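PDB 6KMO: Alpha/beta hydrolase from Enterobacter asburiae, which probably hydrolyses the ester bonds of its substrates as an esterase or lipase of the alpha/beta hydrolase fold. Local coordinates for residues M206-Y220 with T269-G283. The protein carries 2 engineered substitutions. Residues are numbered along the deposited sequence; the frame is centred on the assembly and turned at random.
Sequences MLWPVTDANFDTASY and TLIQTAELDVLRDEG
Glu-282 and the backbone of Thr-211 and Asp-212 illustrate how a buried carboxylate can organise a loop. The side chain leaves the first turn of helix 280-292 with CG wedged between its own backbone N and carbonyl carbon (chi1 74°), a torsion that lays CG alongside Thr-211 OG1. CB and CG both lie 3.2 Å from that OG1, which also donates weakly to Glu-282 O, and CD lies nearest Thr-211 N, at 3.7 Å. At the tip the two oxygens divide the work. OE2 receives Thr-211 N at 2.8 Å through its anti lone pair, and Asp-212 N, longer at 3.2 Å, from well above the carboxylate plane; one water adds a third donor. OE1 stands at the edge of the Tyr-220 ring, 3.2 Å from CE2, and takes hydrogen bonds from two further waters. Over one face of that ring sits Val-278 CB, in a CH-pi contact.

Nearby, Ser-219 OG donates to Val-278 O (2.8 Å) and accepts from Asp-281 N, while Asp-281 OD2 receives Ser-219 N, so the starts of two helices are stitched together. Earlier in both segments, the parallel strands 203-207 and 269-274, neighbours in the central sheet, pair through Met-206 N to Leu-270 O (2.8 Å) and Gln-272 N to Met-206 O. Asp-277 OD2 lies beside Trp-208 CB and is hydrogen-bonded to His-307 ND1, consistent with the acid-histidine pair of a hydrolase triad. With two amides and three waters donating to its oxygens, Glu-282 is probably stabilised as the anion, and it ties the loop to helix 280-292.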
ATOM      1  N   MET A 206      -4.824   6.805   8.878  1.00  5.48           N
ATOM      2  CA  MET A 206      -3.745   7.328   9.708  1.00  4.99           C
ATOM      3  C   MET A 206      -2.473   7.268   8.877  1.00  5.43           C
ATOM      4  O   MET A 206      -1.925   6.182   8.641  1.00  5.89           O
ATOM      5  CB  MET A 206      -3.621   6.513  11.000  1.00  6.13           C
ATOM      6  CG  MET A 206      -4.844   6.570  11.903  1.00  5.28           C
ATOM      7  SD  MET A 206      -4.879   5.411  13.386  1.00  2.38           S
ATOM      8  CE  MET A 206      -3.488   6.076  14.349  1.00  7.39           C
ATOM      9  N   LEU A 207      -2.018   8.426   8.417  1.00  4.72           N
ATOM     10  CA  LEU A 207      -0.858   8.524   7.525  1.00  5.41           C
ATOM     11  C   LEU A 207       0.366   8.778   8.393  1.00  4.87           C
ATOM     12  O   LEU A 207       0.471   9.822   9.047  1.00  5.36           O
ATOM     13  CB  LEU A 207      -1.046   9.646   6.510  1.00  5.96           C
ATOM     14  CG  LEU A 207      -2.246   9.476   5.568  1.00  5.20           C
ATOM     15  CD1 LEU A 207      -2.436  10.748   4.765  1.00  7.46           C
ATOM     16  CD2 LEU A 207      -2.073   8.290   4.664  1.00  7.07           C
ATOM     17  N   TRP A 208       1.275   7.805   8.408  1.00  5.18           N
ATOM     18  CA  TRP A 208       2.521   7.830   9.173  1.00  5.16           C
ATOM     19  C   TRP A 208       2.303   8.465  10.559  1.00  4.88           C
ATOM     20  O   TRP A 208       2.922   9.490  10.895  1.00  6.20           O
ATOM     21  CB  TRP A 208       3.670   8.477   8.395  1.00  5.00           C
ATOM     22  CG  TRP A 208       3.309   9.701   7.628  1.00  5.58           C
ATOM     23  CD1 TRP A 208       3.477  10.982   8.055  1.00  5.81           C
ATOM     24  CD2 TRP A 208       2.703   9.786   6.324  1.00  6.01           C
ATOM     25  NE1 TRP A 208       2.989  11.864   7.121  1.00  6.87           N
ATOM     26  CE2 TRP A 208       2.527  11.153   6.044  1.00  6.32           C
ATOM     27  CE3 TRP A 208       2.278   8.850   5.377  1.00  6.86           C
ATOM     28  CZ2 TRP A 208       1.943  11.599   4.863  1.00  6.11           C
ATOM     29  CZ3 TRP A 208       1.694   9.312   4.199  1.00  6.91           C
ATOM     30  CH2 TRP A 208       1.542  10.666   3.962  1.00  6.71           C
ATOM     31  N   PRO A 209       1.450   7.867  11.386  1.00  4.98           N
ATOM     32  CA  PRO A 209       0.978   8.519  12.610  1.00  4.92           C
ATOM     33  C   PRO A 209       1.960   8.443  13.768  1.00  5.77           C
ATOM     34  O   PRO A 209       2.784   7.528  13.878  1.00  5.93           O
ATOM     35  CB  PRO A 209      -0.271   7.697  12.968  1.00  5.22           C
ATOM     36  CG  PRO A 209       0.072   6.301  12.469  1.00  5.00           C
ATOM     37  CD  PRO A 209       0.742   6.590  11.137  1.00  6.12           C
ATOM     38  N   VAL A 210       1.802   9.414  14.669  1.00  5.81           N
ATOM     39  CA  VAL A 210       2.329   9.351  16.031  1.00  5.82           C
ATOM     40  C   VAL A 210       1.339   8.565  16.885  1.00  6.13           C
ATOM     41  O   VAL A 210       0.146   8.885  16.903  1.00  6.15           O
ATOM     42  CB  VAL A 210       2.497  10.764  16.608  1.00  6.19           C
ATOM     43  CG1 VAL A 210       2.844  10.695  18.098  1.00  6.85           C
ATOM     44  CG2 VAL A 210       3.516  11.584  15.832  1.00  6.33           C
ATOM     45  N   THR A 211       1.812   7.540  17.606  1.00  6.12           N
ATOM     46  CA  THR A 211       0.909   6.770  18.460  1.00  6.20           C
ATOM     47  C   THR A 211       1.359   6.646  19.910  1.00  6.03           C
ATOM     48  O   THR A 211       0.576   6.135  20.722  1.00  6.53           O
ATOM     49  CB  THR A 211       0.613   5.370  17.894  1.00  5.20           C
ATOM     50  OG1 THR A 211       1.802   4.594  18.029  1.00  6.74           O
ATOM     51  CG2 THR A 211       0.145   5.426  16.450  1.00  5.94           C
ATOM     52  N   ASP A 212       2.560   7.092  20.277  1.00  6.44           N
ATOM     53  CA  ASP A 212       3.020   6.896  21.653  1.00  7.17           C
ATOM     54  C   ASP A 212       4.049   7.954  22.020  1.00  7.57           C
ATOM     55  O   ASP A 212       4.956   8.256  21.236  1.00  8.97           O
ATOM     56  CB  ASP A 212       3.648   5.505  21.806  1.00  6.81           C
ATOM     57  CG  ASP A 212       3.853   5.070  23.244  1.00  8.51           C
ATOM     58  OD1 ASP A 212       3.273   5.687  24.152  1.00  8.75           O
ATOM     59  OD2 ASP A 212       4.615   4.070  23.444  1.00 10.99           O
ATOM     60  N   ALA A 213       3.941   8.471  23.242  1.00  7.37           N
ATOM     61  CA  ALA A 213       4.942   9.387  23.788  1.00  7.67           C
ATOM     62  C   ALA A 213       6.105   8.585  24.383  1.00  8.99           C
ATOM     63  O   ALA A 213       6.350   8.574  25.590  1.00  9.85           O
ATOM     64  CB  ALA A 213       4.324  10.313  24.819  1.00  8.27           C
ATOM     65  N   ASN A 214       6.804   7.876  23.508  1.00  8.77           N
ATOM     66  CA  ASN A 214       7.999   7.117  23.861  1.00 10.94           C
ATOM     67  C   ASN A 214       8.947   7.239  22.681  1.00 10.34           C
ATOM     68  O   ASN A 214       8.513   7.486  21.559  1.00 10.60           O
ATOM     69  CB  ASN A 214       7.699   5.653  24.160  1.00 10.91           C
ATOM     70  CG  ASN A 214       7.284   5.435  25.590  1.00 12.61           C
ATOM     71  OD1 ASN A 214       7.982   5.846  26.537  1.00 15.19           O
ATOM     72  ND2 ASN A 214       6.137   4.823  25.766  1.00 13.40           N
ATOM     73  N   PHE A 215      10.246   7.085  22.944  1.00 10.39           N
ATOM     74  CA  PHE A 215      11.281   7.459  21.984  1.00  8.68           C
ATOM     75  C   PHE A 215      12.331   6.374  21.826  1.00  9.65           C
ATOM     76  O   PHE A 215      13.465   6.657  21.413  1.00 11.17           O
ATOM     77  CB  PHE A 215      11.909   8.791  22.402  1.00  9.57           C
ATOM     78  CG  PHE A 215      10.879   9.830  22.721  1.00  8.34           C
ATOM     79  CD1 PHE A 215      10.198  10.452  21.693  1.00 10.24           C
ATOM     80  CD2 PHE A 215      10.541  10.131  24.024  1.00  9.48           C
ATOM     81  CE1 PHE A 215       9.227  11.373  21.954  1.00  9.95           C
ATOM     82  CE2 PHE A 215       9.556  11.056  24.298  1.00  9.47           C
ATOM     83  CZ  PHE A 215       8.887  11.671  23.250  1.00  9.61           C
ATOM     84  N   ASP A 216      11.936   5.125  22.065  1.00 10.27           N
ATOM     85  CA  ASP A 216      12.875   4.020  22.215  1.00 10.43           C
ATOM     86  C   ASP A 216      12.545   2.810  21.357  1.00 12.62           C
ATOM     87  O   ASP A 216      13.105   1.735  21.594  1.00 13.35           O
ATOM     88  CB  ASP A 216      12.944   3.598  23.685  1.00 13.28           C
ATOM     89  CG  ASP A 216      11.560   3.260  24.276  1.00 26.91           C
ATOM     90  OD1 ASP A 216      11.519   2.840  25.457  1.00 35.56           O
ATOM     91  OD2 ASP A 216      10.509   3.409  23.591  1.00 20.05           O
ATOM     92  N   THR A 217      11.655   2.933  20.380  1.00  8.82           N
ATOM     93  CA  THR A 217      11.444   1.829  19.455  1.00  9.43           C
ATOM     94  C   THR A 217      12.680   1.646  18.571  1.00  9.17           C
ATOM     95  O   THR A 217      13.535   2.529  18.443  1.00  8.66           O
ATOM     96  CB  THR A 217      10.202   2.077  18.582  1.00  7.62           C
ATOM     97  OG1 THR A 217      10.429   3.216  17.759  1.00  7.82           O
ATOM     98  CG2 THR A 217       8.968   2.298  19.452  1.00 11.27           C
ATOM     99  N   ALA A 218      12.753   0.486  17.915  1.00  9.29           N
ATOM    100  CA  ALA A 218      13.884   0.239  17.029  1.00  8.57           C
ATOM    101  C   ALA A 218      13.963   1.282  15.922  1.00  9.84           C
ATOM    102  O   ALA A 218      15.050   1.757  15.577  1.00  9.95           O
ATOM    103  CB  ALA A 218      13.813  -1.178  16.456  1.00  9.65           C
ATOM    104  N   SER A 219      12.821   1.670  15.349  1.00  7.79           N
ATOM    105  CA  SER A 219      12.875   2.673  14.297  1.00  7.08           C
ATOM    106  C   SER A 219      13.279   4.042  14.840  1.00  7.36           C
ATOM    107  O   SER A 219      13.965   4.797  14.147  1.00  8.08           O
ATOM    108  CB  SER A 219      11.558   2.734  13.519  1.00  7.41           C
ATOM    109  OG  SER A 219      10.433   2.982  14.366  1.00  7.32           O
ATOM    110  N   TYR A 220      12.891   4.375  16.070  1.00  7.79           N
ATOM    111  CA  TYR A 220      13.350   5.624  16.662  1.00  8.12           C
ATOM    112  C   TYR A 220      14.865   5.655  16.745  1.00  8.00           C
ATOM    113  O   TYR A 220      15.489   6.693  16.485  1.00 10.41           O
ATOM    114  CB  TYR A 220      12.748   5.797  18.058  1.00  9.38           C
ATOM    115  CG  TYR A 220      11.714   6.895  18.176  1.00  6.70           C
ATOM    116  CD1 TYR A 220      12.075   8.232  18.149  1.00  7.39           C
ATOM    117  CD2 TYR A 220      10.369   6.587  18.321  1.00  7.58           C
ATOM    118  CE1 TYR A 220      11.121   9.243  18.259  1.00  7.58           C
ATOM    119  CE2 TYR A 220       9.413   7.577  18.425  1.00  7.77           C
ATOM    120  CZ  TYR A 220       9.784   8.894  18.393  1.00  5.97           C
ATOM    121  OH  TYR A 220       8.822   9.871  18.525  1.00  6.74           O
ATOM    122  N   THR A 269      -9.895   0.895   9.634  1.00  5.28           N
ATOM    123  CA  THR A 269      -8.726   1.758   9.587  1.00  5.60           C
ATOM    124  C   THR A 269      -7.720   1.309   8.542  1.00  4.27           C
ATOM    125  O   THR A 269      -7.495   0.109   8.345  1.00  5.92           O
ATOM    126  CB  THR A 269      -8.060   1.777  10.974  1.00  5.79           C
ATOM    127  OG1 THR A 269      -8.930   2.405  11.921  1.00  5.94           O
ATOM    128  CG2 THR A 269      -6.760   2.535  10.992  1.00  6.69           C
ATOM    129  N   LEU A 270      -7.104   2.295   7.890  1.00  4.86           N
ATOM    130  CA  LEU A 270      -5.914   2.126   7.067  1.00  4.52           C
ATOM    131  C   LEU A 270      -4.797   2.901   7.744  1.00  5.61           C
ATOM    132  O   LEU A 270      -4.973   4.085   8.064  1.00  5.96           O
ATOM    133  CB  LEU A 270      -6.130   2.682   5.663  1.00  5.64           C
ATOM    134  CG  LEU A 270      -4.871   2.772   4.791  1.00  6.16           C
ATOM    135  CD1 LEU A 270      -4.284   1.400   4.494  1.00  6.07           C
ATOM    136  CD2 LEU A 270      -5.188   3.469   3.489  1.00  6.73           C
ATOM    137  N   ILE A 271      -3.646   2.257   7.955  1.00  4.72           N
ATOM    138  CA  ILE A 271      -2.441   2.930   8.434  1.00  5.12           C
ATOM    139  C   ILE A 271      -1.386   2.811   7.350  1.00  5.72           C
ATOM    140  O   ILE A 271      -1.103   1.706   6.884  1.00  6.39           O
ATOM    141  CB  ILE A 271      -1.922   2.300   9.739  1.00  4.85           C
ATOM    142  CG1 ILE A 271      -2.923   2.469  10.864  1.00  5.73           C
ATOM    143  CG2 ILE A 271      -0.578   2.911  10.120  1.00  7.44           C
ATOM    144  CD1 ILE A 271      -2.657   1.614  12.098  1.00  7.69           C
ATOM    145  N   GLN A 272      -0.810   3.939   6.938  1.00  4.80           N
ATOM    146  CA  GLN A 272       0.391   3.919   6.104  1.00  5.56           C
ATOM    147  C   GLN A 272       1.589   4.258   6.975  1.00  5.73           C
ATOM    148  O   GLN A 272       1.527   5.180   7.791  1.00  5.80           O
ATOM    149  CB  GLN A 272       0.334   4.935   4.962  1.00  6.16           C
ATOM    150  CG  GLN A 272      -0.817   4.726   3.990  1.00  5.61           C
ATOM    151  CD  GLN A 272      -0.634   5.454   2.672  1.00  6.14           C
ATOM    152  OE1 GLN A 272       0.242   6.318   2.527  1.00  6.45           O
ATOM    153  NE2 GLN A 272      -1.485   5.124   1.701  1.00  6.24           N
ATOM    154  N   THR A 273       2.682   3.523   6.799  1.00  5.32           N
ATOM    155  CA  THR A 273       3.934   3.878   7.450  1.00  5.27           C
ATOM    156  C   THR A 273       5.030   4.062   6.406  1.00  4.82           C
ATOM    157  O   THR A 273       4.960   3.546   5.288  1.00  6.10           O
ATOM    158  CB  THR A 273       4.352   2.837   8.490  1.00  6.76           C
ATOM    159  OG1 THR A 273       4.559   1.603   7.807  1.00  6.33           O
ATOM    160  CG2 THR A 273       3.322   2.709   9.607  1.00  6.78           C
ATOM    161  N   ALA A 274       6.039   4.832   6.795  1.00  5.80           N
ATOM    162  CA  ALA A 274       7.234   5.048   5.992  1.00  5.86           C
ATOM    163  C   ALA A 274       8.352   4.166   6.513  1.00  5.78           C
ATOM    164  O   ALA A 274       8.579   4.087   7.726  1.00  6.52           O
ATOM    165  CB  ALA A 274       7.665   6.505   6.082  1.00  6.65           C
ATOM    166  N   GLU A 275       9.084   3.518   5.597  1.00  5.75           N
ATOM    167  CA  GLU A 275      10.133   2.590   6.023  1.00  5.44           C
ATOM    168  C   GLU A 275      11.203   3.286   6.861  1.00  5.87           C
ATOM    169  O   GLU A 275      11.720   2.697   7.813  1.00  6.57           O
ATOM    170  CB  GLU A 275      10.771   1.898   4.813  1.00  5.71           C
ATOM    171  CG  GLU A 275      11.914   0.946   5.172  1.00  6.14           C
ATOM    172  CD  GLU A 275      12.617   0.362   3.971  1.00  7.25           C
ATOM    173  OE1 GLU A 275      12.636   0.989   2.889  1.00  7.84           O
ATOM    174  OE2 GLU A 275      13.157  -0.756   4.137  1.00 11.05           O
ATOM    175  N   LEU A 276      11.571   4.516   6.511  1.00  5.88           N
ATOM    176  CA  LEU A 276      12.690   5.204   7.164  1.00  6.25           C
ATOM    177  C   LEU A 276      12.162   6.365   7.993  1.00  8.07           C
ATOM    178  O   LEU A 276      12.461   7.521   7.706  1.00  9.58           O
ATOM    179  CB  LEU A 276      13.727   5.659   6.124  1.00  7.63           C
ATOM    180  CG  LEU A 276      14.375   4.498   5.345  1.00 10.16           C
ATOM    181  CD1 LEU A 276      13.746   4.357   3.981  1.00 11.39           C
ATOM    182  CD2 LEU A 276      15.891   4.683   5.223  1.00 11.66           C
ATOM    183  N   ASP A 277      11.379   6.054   9.025  1.00  8.64           N
ATOM    184  CA  ASP A 277      10.684   7.024   9.874  1.00  6.64           C
ATOM    185  C   ASP A 277      10.806   6.537  11.309  1.00  6.90           C
ATOM    186  O   ASP A 277      10.521   5.374  11.600  1.00  6.60           O
ATOM    187  CB  ASP A 277       9.213   7.086   9.428  1.00  7.99           C
ATOM    188  CG  ASP A 277       8.355   8.101  10.185  1.00  8.12           C
ATOM    189  OD1 ASP A 277       8.789   8.689  11.193  1.00  7.28           O
ATOM    190  OD2 ASP A 277       7.198   8.326   9.724  1.00  8.10           O
ATOM    191  N   VAL A 278      11.227   7.426  12.215  1.00  6.87           N
ATOM    192  CA  VAL A 278      11.264   7.079  13.631  1.00  6.80           C
ATOM    193  C   VAL A 278       9.921   6.528  14.112  1.00  5.91           C
ATOM    194  O   VAL A 278       9.890   5.658  14.981  1.00  6.45           O
ATOM    195  CB  VAL A 278      11.717   8.260  14.515  1.00  7.18           C
ATOM    196  CG1 VAL A 278      13.173   8.623  14.230  1.00  7.48           C
ATOM    197  CG2 VAL A 278      10.810   9.472  14.358  1.00  6.45           C
ATOM    198  N   LEU A 279       8.809   7.025  13.570  1.00  5.68           N
ATOM    199  CA  LEU A 279       7.464   6.642  13.979  1.00  5.49           C
ATOM    200  C   LEU A 279       6.989   5.340  13.353  1.00  5.66           C
ATOM    201  O   LEU A 279       5.897   4.872  13.674  1.00  5.74           O
ATOM    202  CB  LEU A 279       6.480   7.750  13.600  1.00  6.18           C
ATOM    203  CG  LEU A 279       6.776   9.141  14.151  1.00  5.90           C
ATOM    204  CD1 LEU A 279       5.741  10.097  13.599  1.00  8.10           C
ATOM    205  CD2 LEU A 279       6.832   9.151  15.660  1.00  7.35           C
ATOM    206  N   ARG A 280       7.768   4.730  12.462  1.00  5.49           N
ATOM    207  CA  ARG A 280       7.282   3.561  11.738  1.00  5.58           C
ATOM    208  C   ARG A 280       6.799   2.467  12.681  1.00  5.89           C
ATOM    209  O   ARG A 280       5.689   1.946  12.540  1.00  6.18           O
ATOM    210  CB  ARG A 280       8.409   3.015  10.870  1.00  6.40           C
ATOM    211  CG  ARG A 280       8.036   1.814  10.048  1.00  7.33           C
ATOM    212  CD  ARG A 280       9.293   1.153   9.527  1.00  6.83           C
ATOM    213  NE  ARG A 280      10.023   0.481  10.585  1.00  6.97           N
ATOM    214  CZ  ARG A 280      11.284   0.066  10.482  1.00  8.50           C
ATOM    215  NH1 ARG A 280      11.994   0.303   9.396  1.00  8.12           N
ATOM    216  NH2 ARG A 280      11.828  -0.602  11.486  1.00  9.38           N
ATOM    217  N   ASP A 281       7.628   2.101  13.651  1.00  5.97           N
ATOM    218  CA  ASP A 281       7.321   0.924  14.453  1.00  6.80           C
ATOM    219  C   ASP A 281       6.077   1.134  15.310  1.00  6.72           C
ATOM    220  O   ASP A 281       5.248   0.221  15.431  1.00  6.71           O
ATOM    221  CB  ASP A 281       8.519   0.536  15.303  1.00  6.30           C
ATOM    222  CG  ASP A 281       9.610  -0.145  14.512  1.00  8.68           C
ATOM    223  OD1 ASP A 281       9.425  -0.456  13.311  1.00  8.06           O
ATOM    224  OD2 ASP A 281      10.659  -0.399  15.143  1.00  9.87           O
ATOM    225  N   GLU A 282       5.901   2.330  15.889  1.00  6.00           N
ATOM    226  CA  GLU A 282       4.717   2.559  16.714  1.00  4.91           C
ATOM    227  C   GLU A 282       3.449   2.586  15.872  1.00  6.16           C
ATOM    228  O   GLU A 282       2.366   2.237  16.363  1.00  6.24           O
ATOM    229  CB  GLU A 282       4.873   3.835  17.539  1.00  5.22           C
ATOM    230  CG  GLU A 282       4.737   5.148  16.782  1.00  5.82           C
ATOM    231  CD  GLU A 282       5.313   6.297  17.559  1.00  6.23           C
ATOM    232  OE1 GLU A 282       6.517   6.216  17.885  1.00  7.55           O
ATOM    233  OE2 GLU A 282       4.577   7.278  17.841  1.00  6.70           O
ATOM    234  N   GLY A 283       3.547   3.006  14.614  1.00  5.39           N
ATOM    235  CA  GLY A 283       2.385   2.967  13.745  1.00  6.12           C
ATOM    236  C   GLY A 283       1.995   1.545  13.399  1.00  6.64           C
ATOM    237  O   GLY A 283       0.821   1.169  13.470  1.00  6.12           O
TER
HETATM  238  O   HOH W   1       3.858   5.727  11.913  1.00  6.11           O
HETATM  239  O   HOH W   2       6.225   9.293  19.064  1.00  8.25           O
HETATM  240  O   HOH W   3       7.172   5.319  20.348  1.00 10.12           O
HETATM  241  O   HOH W   4       8.098   4.328  16.569  1.00  6.23           O
HETATM  242  O   HOH W   5      10.496  -1.480  17.905  1.00 18.43           O